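Local structure of monosaccharide ABC transporter substrate-binding protein, CUT2 family (Acidothermus cellulolyticus, 4RU1) at residues E256-E259 with A260-L264; D126-V129 with A130-A134; T234-P237 with A238-E241. The protein probably binds a carbohydrate or cyclic polyol for uptake by an ABC transporter, and is captured here with myo-inositol in its pocket. All coordinates share one frame; numbering follows the deposited sequence.

How the contacts relate
The contacts are helical turns in a periplasmic binding protein whose two lobes, each built on a beta-sheet, enclose the myo-inositol pocket. Contact 1, in helix 253-270, packs on the lobe with strand 21-27; contact 2, at the start of helix 127-140, and contact 3, which takes in the short helix 236-241, belong to the other lobe. Contacts 1 and 2 bring the side chains of Glu256 and Glu127 to about 5 Å from the ligand, whereas in contact 3 that of Val236 is about 11 Å from it. The centres of contacts 1 and 2 lie 23 Å apart, their nearest atoms about 6 Å; contact 3 is about 14 Å from contact 2 and about 15 Å from contact 1, nearest atoms.

Contact 1 of 3, residues E256-E259 with A260-L264; sequences EGYE and AVDSL
Ser263 grips the carbonyl of Glu259 twice within one turn of helix 253-270. Its backbone N lies 2.8 Å from Glu259 O, and its hydroxyl OG also donates to Glu259 O at 2.8 Å; the two donors reach this oxygen from opposite faces of the carbonyl plane. With chi1 at 79°, OG stands between the backbone N and the carbonyl carbon of its own residue, folded back against the preceding turn. Replaced by an alanine, Ser263 would lose its hydroxyl, which would probably leave Glu259 O with the backbone N as its one strong partner within this turn and open a small gap beside Val105, Met121 and Phe123.

This is the tightly packed side. Ala260 CB nestles 3.4 Å from Glu256 O and rests on Phe107 and Met25, while Val261 turns to Ala43 and Ala46 of helix 35-49. The helix thus lies on the parallel sheet of an alpha/beta lobe of the periplasmic binding protein fold, with helix 35-49 alongside. Near the pocket, the carboxylate of Glu256 bonds to Gln251 and Asn108, both ligand-pocket residues, consistent with a second-shell place around myo-inositol.

The partly exposed side is looser. Tyr258 and Asp262 run side by side in the same direction, ring and carboxylate planes 38° apart, and Tyr258 CE1 comes no closer than 3.9 Å to Asp262 CB. Both side chains have CG anti to the backbone N (chi1 179° for Tyr258), which lets them travel together. Tyr258 OH is hydrogen-bonded to Lys49 NZ. Beneath them Asp262 N donates to Tyr258 O at 2.9 Å. Glu259 OE1 stops 4.6 Å from Asp262 OD2, a proximity of like charges that probably disfavours closer approach.

Contact 2 of 3, residues D126-V129 with A130-A134; sequences DETV and AGQAA
The N-terminal turn of helix 127-140 begins with an aspartate N-cap, and the backbone carbonyl of that cap, Asp126 O, accepts from Ala130 N at 2.9 Å. The Asp126 carboxylate caps the same turn: OD1 receives Val129 N at 3.1 Å in a nearly straight bond, 173° at the hydrogen, although the donor stands well above the carboxylate plane. CG anti to the backbone N (chi1 -180°) brings OD1 in front of this N-H.

One turn on, Gln132 folds back across Thr128. Gln132 CG sits 3.2 Å from Thr128 O, and the methyl CG2 of Thr128 meets Gln132 NE2 at 3.6 Å. The other amide atom, Gln132 OE1, leans over the backbone at Val129 CA, 3.4 Å away, and the CG2 branch of Val129 borders it more loosely. NE2 finds its polar partner in Gln167, which ties this amide to helix 156-168.

On the buried flank Ala130 packs on Phe230 and Pro284, and Glu127 directs its carboxylate to Arg161, a myo-inositol pocket residue, in a salt bridge. Glu127 therefore probably helps to position that guanidinium group as a second-shell residue, while the negative Asp126 side chain would be favoured electrostatically by the positive end of the helix dipole.

Contact 3 of 3, residues T234-P237 with A238-E241; sequences TQVP and AEIE
Glu239 reaches back over the preceding turn to Gln235, and its side chain can be followed atom by atom. Glu239 CB lies 3.4 Å from Val236 O. CG, anti to the carbonyl carbon of its own residue (chi1 -71°), comes close to Gln235 O, and the carboxyl carbon Glu239 CD stays 3.3 Å from that same oxygen, so the chain runs past the carbonyl and continues extended. At the tip Glu239 OE2 is the nearer to Gln235 CB, at 3.7 Å, while Glu239 OE1 rests 3.5 Å from Val236 CA and takes its hydrogen bond from Gln212 NE2 of helix 208-220. The side chain crosses that of Val236 at about a right angle.

Beneath it, Glu239 N donates to Gln235 O, a long bond of 3.3 Å. The next bond is shorter, with Ile240 N 2.9 Å from Val236 O. Apolar packing follows this turn: Val236 CG1 touches Ile240 CD1 at 3.8 Å, the two side chains lying slantwise to each other. Pro237 has no N-H to offer, but its carbonyl accepts from Glu241 N, and a water links Thr234 O to Ala238 N, donating to the first and accepting from the second.

The short helix 236-241 connects strands 226-230 and 248-250 in a beta-alpha-beta unit. Val236 and Ile240 face Ala248 of the second strand, Glu239 packs on Ile215 of helix 208-220, and Pro237 fits against Ala296 and Ala299 of helix 293-300.

Contact 1 of 3, residues E256-E259 with A260-L264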
ATOM      1  N   GLU A 256       6.587   4.203  -5.813  1.00 13.75           N
ATOM      2  CA  GLU A 256       6.342   4.981  -4.603  1.00 13.61           C
ATOM      3  C   GLU A 256       7.624   5.260  -3.802  1.00 15.27           C
ATOM      4  O   GLU A 256       7.897   6.412  -3.465  1.00 12.52           O
ATOM      5  CB  GLU A 256       5.342   4.299  -3.704  1.00 11.10           C
ATOM      6  CG  GLU A 256       3.964   4.135  -4.362  1.00 13.09           C
ATOM      7  CD  GLU A 256       2.948   3.438  -3.509  1.00 13.84           C
ATOM      8  OE1 GLU A 256       3.178   3.112  -2.320  1.00 14.27           O
ATOM      9  OE2 GLU A 256       1.841   3.132  -4.049  1.00 14.94           O
ATOM     10  N   GLY A 257       8.376   4.219  -3.506  1.00 12.39           N
ATOM     11  CA  GLY A 257       9.631   4.405  -2.744  1.00 12.03           C
ATOM     12  C   GLY A 257      10.685   5.137  -3.511  1.00 13.71           C
ATOM     13  O   GLY A 257      11.350   6.020  -2.974  1.00 14.47           O
ATOM     14  N   TYR A 258      10.817   4.829  -4.802  1.00 12.59           N
ATOM     15  CA  TYR A 258      11.738   5.539  -5.652  1.00 12.69           C
ATOM     16  C   TYR A 258      11.470   7.018  -5.750  1.00 12.75           C
ATOM     17  O   TYR A 258      12.368   7.877  -5.610  1.00 15.32           O
ATOM     18  CB  TYR A 258      11.789   4.877  -7.074  1.00 13.14           C
ATOM     19  CG  TYR A 258      12.720   5.572  -8.041  1.00 14.71           C
ATOM     20  CD1 TYR A 258      12.295   6.680  -8.767  1.00 15.69           C
ATOM     21  CD2 TYR A 258      14.015   5.079  -8.283  1.00 15.01           C
ATOM     22  CE1 TYR A 258      13.143   7.320  -9.683  1.00 17.01           C
ATOM     23  CE2 TYR A 258      14.860   5.696  -9.205  1.00 15.20           C
ATOM     24  CZ  TYR A 258      14.429   6.810  -9.891  1.00 17.26           C
ATOM     25  OH  TYR A 258      15.275   7.368 -10.844  1.00 20.13           O
ATOM     26  N   GLU A 259      10.227   7.349  -6.031  1.00 12.42           N
ATOM     27  CA  GLU A 259       9.915   8.753  -6.191  1.00 15.99           C
ATOM     28  C   GLU A 259       9.942   9.554  -4.893  1.00 15.28           C
ATOM     29  O   GLU A 259      10.244  10.777  -4.898  1.00 13.52           O
ATOM     30  CB  GLU A 259       8.562   8.949  -6.838  1.00 14.44           C
ATOM     31  CG  GLU A 259       8.449   8.436  -8.308  1.00 14.89           C
ATOM     32  CD  GLU A 259       9.477   9.089  -9.279  1.00 16.67           C
ATOM     33  OE1 GLU A 259       9.818  10.255  -8.997  1.00 19.46           O
ATOM     34  OE2 GLU A 259       9.840   8.473 -10.286  1.00 20.01           O
ATOM     35  N   ALA A 260       9.601   8.894  -3.785  1.00 14.12           N
ATOM     36  CA  ALA A 260       9.689   9.568  -2.494  1.00 18.77           C
ATOM     37  C   ALA A 260      11.082  10.130  -2.331  1.00 17.60           C
ATOM     38  O   ALA A 260      11.263  11.259  -1.948  1.00 16.67           O
ATOM     39  CB  ALA A 260       9.388   8.615  -1.341  1.00 17.30           C
ATOM     40  N   VAL A 261      12.084   9.351  -2.699  1.00 14.54           N
ATOM     41  CA  VAL A 261      13.472   9.759  -2.568  1.00 13.60           C
ATOM     42  C   VAL A 261      13.847  10.755  -3.690  1.00 12.60           C
ATOM     43  O   VAL A 261      14.416  11.828  -3.407  1.00 14.54           O
ATOM     44  CB  VAL A 261      14.439   8.593  -2.498  1.00 13.83           C
ATOM     45  CG1 VAL A 261      15.872   9.083  -2.562  1.00 18.25           C
ATOM     46  CG2 VAL A 261      14.160   7.797  -1.252  1.00 14.87           C
ATOM     47  N   ASP A 262      13.633  10.383  -4.944  1.00 15.02           N
ATOM     48  CA  ASP A 262      14.094  11.189  -6.082  1.00 13.31           C
ATOM     49  C   ASP A 262      13.424  12.548  -6.173  1.00 16.01           C
ATOM     50  O   ASP A 262      14.069  13.524  -6.621  1.00 15.47           O
ATOM     51  CB  ASP A 262      13.940  10.380  -7.378  1.00 16.25           C
ATOM     52  CG  ASP A 262      14.819  10.888  -8.480  1.00 16.53           C
ATOM     53  OD1 ASP A 262      16.059  10.866  -8.314  1.00 20.92           O
ATOM     54  OD2 ASP A 262      14.325  11.237  -9.584  1.00 16.36           O
ATOM     55  N   SER A 263      12.171  12.657  -5.765  1.00 14.98           N
ATOM     56  CA  SER A 263      11.464  13.896  -5.708  1.00 12.60           C
ATOM     57  C   SER A 263      12.084  14.827  -4.686  1.00 12.25           C
ATOM     58  O   SER A 263      12.126  16.044  -4.912  1.00 14.23           O
ATOM     59  CB  SER A 263       9.965  13.694  -5.530  1.00 14.91           C
ATOM     60  OG  SER A 263       9.624  13.392  -4.167  1.00 16.62           O
ATOM     61  N   LEU A 264      12.490  14.274  -3.538  1.00 13.14           N
ATOM     62  CA  LEU A 264      13.195  15.125  -2.560  1.00 14.96           C
ATOM     63  C   LEU A 264      14.527  15.620  -3.137  1.00 12.49           C
ATOM     64  O   LEU A 264      14.929  16.796  -2.939  1.00 14.36           O
ATOM     65  CB  LEU A 264      13.418  14.379  -1.234  1.00 11.65           C
ATOM     66  CG  LEU A 264      12.191  14.273  -0.382  1.00 12.45           C
ATOM     67  CD1 LEU A 264      12.304  13.287   0.789  1.00 14.82           C
ATOM     68  CD2 LEU A 264      11.913  15.635   0.200  1.00 17.41           C
TER

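Contact 2 of 3, residues D126-V129 with A130-A134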
ATOM      1  N   ASP A 126      -4.916   6.326  -5.575  1.00 12.28           N
ATOM      2  CA  ASP A 126      -6.071   6.845  -4.936  1.00 16.17           C
ATOM      3  C   ASP A 126      -6.885   5.620  -4.585  1.00 17.23           C
ATOM      4  O   ASP A 126      -7.365   4.903  -5.474  1.00 14.69           O
ATOM      5  CB  ASP A 126      -6.843   7.772  -5.916  1.00 15.82           C
ATOM      6  CG  ASP A 126      -8.113   8.372  -5.267  1.00 20.51           C
ATOM      7  OD1 ASP A 126      -8.799   7.701  -4.470  1.00 17.33           O
ATOM      8  OD2 ASP A 126      -8.487   9.510  -5.593  1.00 22.62           O
ATOM      9  N   GLU A 127      -6.950   5.348  -3.303  1.00 12.99           N
ATOM     10  CA  GLU A 127      -7.446   4.084  -2.841  1.00 12.89           C
ATOM     11  C   GLU A 127      -8.990   3.967  -2.931  1.00 13.12           C
ATOM     12  O   GLU A 127      -9.530   2.878  -3.123  1.00 13.75           O
ATOM     13  CB  GLU A 127      -6.955   3.769  -1.430  1.00 11.76           C
ATOM     14  CG  GLU A 127      -5.436   3.628  -1.266  1.00 12.83           C
ATOM     15  CD  GLU A 127      -4.798   2.479  -2.056  1.00 12.12           C
ATOM     16  OE1 GLU A 127      -5.487   1.767  -2.796  1.00 14.18           O
ATOM     17  OE2 GLU A 127      -3.557   2.346  -1.921  1.00 14.56           O
ATOM     18  N   THR A 128      -9.710   5.061  -2.651  1.00 14.86           N
ATOM     19  CA  THR A 128     -11.148   5.142  -2.955  1.00 14.30           C
ATOM     20  C   THR A 128     -11.422   4.816  -4.430  1.00 13.22           C
ATOM     21  O   THR A 128     -12.264   3.988  -4.728  1.00 14.20           O
ATOM     22  CB  THR A 128     -11.733   6.486  -2.547  1.00 17.04           C
ATOM     23  OG1 THR A 128     -11.504   6.659  -1.127  1.00 22.48           O
ATOM     24  CG2 THR A 128     -13.183   6.472  -2.787  1.00 24.26           C
ATOM     25  N   VAL A 129     -10.677   5.457  -5.342  1.00 14.46           N
ATOM     26  CA  VAL A 129     -10.867   5.146  -6.769  1.00 14.28           C
ATOM     27  C   VAL A 129     -10.539   3.690  -7.063  1.00 14.62           C
ATOM     28  O   VAL A 129     -11.254   2.998  -7.801  1.00 16.34           O
ATOM     29  CB  VAL A 129      -9.995   6.054  -7.653  1.00 19.70           C
ATOM     30  CG1 VAL A 129     -10.068   5.637  -9.117  1.00 20.76           C
ATOM     31  CG2 VAL A 129     -10.477   7.468  -7.507  1.00 18.70           C
ATOM     32  N   ALA A 130      -9.469   3.140  -6.457  1.00 14.54           N
ATOM     33  CA  ALA A 130      -9.148   1.754  -6.770  1.00 15.10           C
ATOM     34  C   ALA A 130     -10.279   0.838  -6.251  1.00 18.02           C
ATOM     35  O   ALA A 130     -10.693  -0.127  -6.937  1.00 14.54           O
ATOM     36  CB  ALA A 130      -7.785   1.340  -6.200  1.00 17.35           C
ATOM     37  N   GLY A 131     -10.796   1.118  -5.046  1.00 15.35           N
ATOM     38  CA  GLY A 131     -11.917   0.344  -4.486  1.00 15.97           C
ATOM     39  C   GLY A 131     -13.159   0.468  -5.339  1.00 15.51           C
ATOM     40  O   GLY A 131     -13.799  -0.512  -5.652  1.00 13.81           O
ATOM     41  N   GLN A 132     -13.490   1.671  -5.778  1.00 15.09           N
ATOM     42  CA  GLN A 132     -14.643   1.884  -6.674  1.00 14.94           C
ATOM     43  C   GLN A 132     -14.464   1.117  -7.957  1.00 15.96           C
ATOM     44  O   GLN A 132     -15.408   0.520  -8.428  1.00 16.49           O
ATOM     45  CB  GLN A 132     -14.808   3.393  -6.987  1.00 15.54           C
ATOM     46  CG  GLN A 132     -15.235   4.210  -5.783  1.00 15.93           C
ATOM     47  CD  GLN A 132     -14.995   5.708  -5.932  1.00 14.53           C
ATOM     48  OE1 GLN A 132     -14.135   6.126  -6.695  1.00 17.57           O
ATOM     49  NE2 GLN A 132     -15.794   6.531  -5.264  1.00 16.16           N
ATOM     50  N   ALA A 133     -13.253   1.116  -8.509  1.00 13.18           N
ATOM     51  CA  ALA A 133     -13.007   0.324  -9.715  1.00 15.04           C
ATOM     52  C   ALA A 133     -13.135  -1.195  -9.471  1.00 15.20           C
ATOM     53  O   ALA A 133     -13.580  -1.912 -10.322  1.00 16.69           O
ATOM     54  CB  ALA A 133     -11.616   0.638 -10.234  1.00 15.80           C
ATOM     55  N   ALA A 134     -12.652  -1.644  -8.303  1.00 12.66           N
ATOM     56  CA  ALA A 134     -12.708  -3.085  -7.991  1.00 15.37           C
ATOM     57  C   ALA A 134     -14.196  -3.506  -7.810  1.00 16.37           C
ATOM     58  O   ALA A 134     -14.593  -4.593  -8.185  1.00 15.23           O
ATOM     59  CB  ALA A 134     -11.915  -3.375  -6.686  1.00 14.72           C
TER

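Contact 3 of 3, residues T234-P237 with A238-E241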
ATOM      1  N   THR A 234       5.909 -12.548  -4.939  1.00 21.82           N
ATOM      2  CA  THR A 234       6.591 -13.419  -5.845  1.00 22.56           C
ATOM      3  C   THR A 234       5.638 -14.494  -6.371  1.00 23.59           C
ATOM      4  O   THR A 234       5.852 -15.048  -7.467  1.00 22.96           O
ATOM      5  CB  THR A 234       7.837 -14.093  -5.211  1.00 25.80           C
ATOM      6  OG1 THR A 234       7.487 -14.830  -4.037  1.00 26.98           O
ATOM      7  CG2 THR A 234       8.843 -13.065  -4.809  1.00 23.39           C
ATOM      8  N   GLN A 235       4.569 -14.777  -5.584  1.00 17.11           N
ATOM      9  CA  GLN A 235       3.641 -15.853  -5.910  1.00 18.58           C
ATOM     10  C   GLN A 235       2.448 -15.471  -6.800  1.00 17.75           C
ATOM     11  O   GLN A 235       1.807 -16.314  -7.406  1.00 20.71           O
ATOM     12  CB  GLN A 235       3.117 -16.463  -4.605  1.00 22.26           C
ATOM     13  CG  GLN A 235       4.207 -17.147  -3.782  1.00 25.64           C
ATOM     14  CD  GLN A 235       3.743 -17.431  -2.381  1.00 41.74           C
ATOM     15  OE1 GLN A 235       3.463 -18.568  -2.013  1.00 58.34           O
ATOM     16  NE2 GLN A 235       3.631 -16.387  -1.597  1.00 27.18           N
ATOM     17  N   VAL A 236       2.120 -14.175  -6.822  1.00 16.94           N
ATOM     18  CA  VAL A 236       0.926 -13.701  -7.492  1.00 18.84           C
ATOM     19  C   VAL A 236       0.879 -13.961  -9.004  1.00 22.14           C
ATOM     20  O   VAL A 236      -0.120 -14.374  -9.514  1.00 16.38           O
ATOM     21  CB  VAL A 236       0.719 -12.218  -7.132  1.00 16.80           C
ATOM     22  CG1 VAL A 236      -0.347 -11.598  -8.011  1.00 21.76           C
ATOM     23  CG2 VAL A 236       0.259 -12.115  -5.673  1.00 18.60           C
ATOM     24  N   PRO A 237       1.945 -13.705  -9.746  1.00 17.77           N
ATOM     25  CA  PRO A 237       1.889 -13.964 -11.173  1.00 15.22           C
ATOM     26  C   PRO A 237       1.401 -15.376 -11.558  1.00 16.86           C
ATOM     27  O   PRO A 237       0.493 -15.489 -12.362  1.00 22.72           O
ATOM     28  CB  PRO A 237       3.322 -13.691 -11.630  1.00 20.42           C
ATOM     29  CG  PRO A 237       3.744 -12.624 -10.709  1.00 19.81           C
ATOM     30  CD  PRO A 237       3.220 -13.072  -9.362  1.00 19.80           C
ATOM     31  N   ALA A 238       2.017 -16.398 -10.978  1.00 21.54           N
ATOM     32  CA  ALA A 238       1.568 -17.805 -11.168  1.00 20.90           C
ATOM     33  C   ALA A 238       0.125 -18.014 -10.839  1.00 26.00           C
ATOM     34  O   ALA A 238      -0.618 -18.731 -11.558  1.00 22.26           O
ATOM     35  CB  ALA A 238       2.407 -18.729 -10.331  1.00 23.15           C
ATOM     36  N   GLU A 239      -0.275 -17.399  -9.725  1.00 21.00           N
ATOM     37  CA  GLU A 239      -1.649 -17.466  -9.254  1.00 24.12           C
ATOM     38  C   GLU A 239      -2.645 -16.874 -10.226  1.00 18.50           C
ATOM     39  O   GLU A 239      -3.745 -17.398 -10.401  1.00 19.19           O
ATOM     40  CB  GLU A 239      -1.767 -16.865  -7.826  1.00 19.78           C
ATOM     41  CG  GLU A 239      -1.105 -17.796  -6.854  1.00 18.09           C
ATOM     42  CD  GLU A 239      -0.727 -17.172  -5.550  1.00 19.95           C
ATOM     43  OE1 GLU A 239      -0.756 -15.928  -5.361  1.00 17.86           O
ATOM     44  OE2 GLU A 239      -0.307 -17.941  -4.692  1.00 20.19           O
ATOM     45  N   ILE A 240      -2.321 -15.770 -10.870  1.00 20.60           N
ATOM     46  CA  ILE A 240      -3.169 -15.229 -11.940  1.00 19.77           C
ATOM     47  C   ILE A 240      -3.188 -16.168 -13.165  1.00 23.51           C
ATOM     48  O   ILE A 240      -4.213 -16.497 -13.677  1.00 21.16           O
ATOM     49  CB  ILE A 240      -2.656 -13.833 -12.374  1.00 19.27           C
ATOM     50  CG1 ILE A 240      -2.872 -12.803 -11.243  1.00 23.59           C
ATOM     51  CG2 ILE A 240      -3.344 -13.313 -13.586  1.00 21.69           C
ATOM     52  CD1 ILE A 240      -2.107 -11.501 -11.394  1.00 19.60           C
ATOM     53  N   GLU A 241      -2.031 -16.636 -13.569  1.00 28.17           N
ATOM     54  CA  GLU A 241      -1.937 -17.601 -14.694  1.00 29.80           C
ATOM     55  C   GLU A 241      -2.779 -18.888 -14.522  1.00 37.58           C
ATOM     56  O   GLU A 241      -3.477 -19.318 -15.451  1.00 29.76           O
ATOM     57  CB  GLU A 241      -0.449 -17.957 -14.907  1.00 21.46           C
ATOM     58  CG  GLU A 241       0.465 -16.818 -15.405  1.00 30.25           C
ATOM     59  CD  GLU A 241       1.939 -16.962 -15.026  1.00 54.76           C
ATOM     60  OE1 GLU A 241       2.400 -18.105 -14.786  1.00 42.02           O
ATOM     61  OE2 GLU A 241       2.650 -15.919 -14.967  1.00 35.35           O
TER
HETATM   62  O   HOH W   1       4.640 -16.409  -9.581  1.00 28.13           O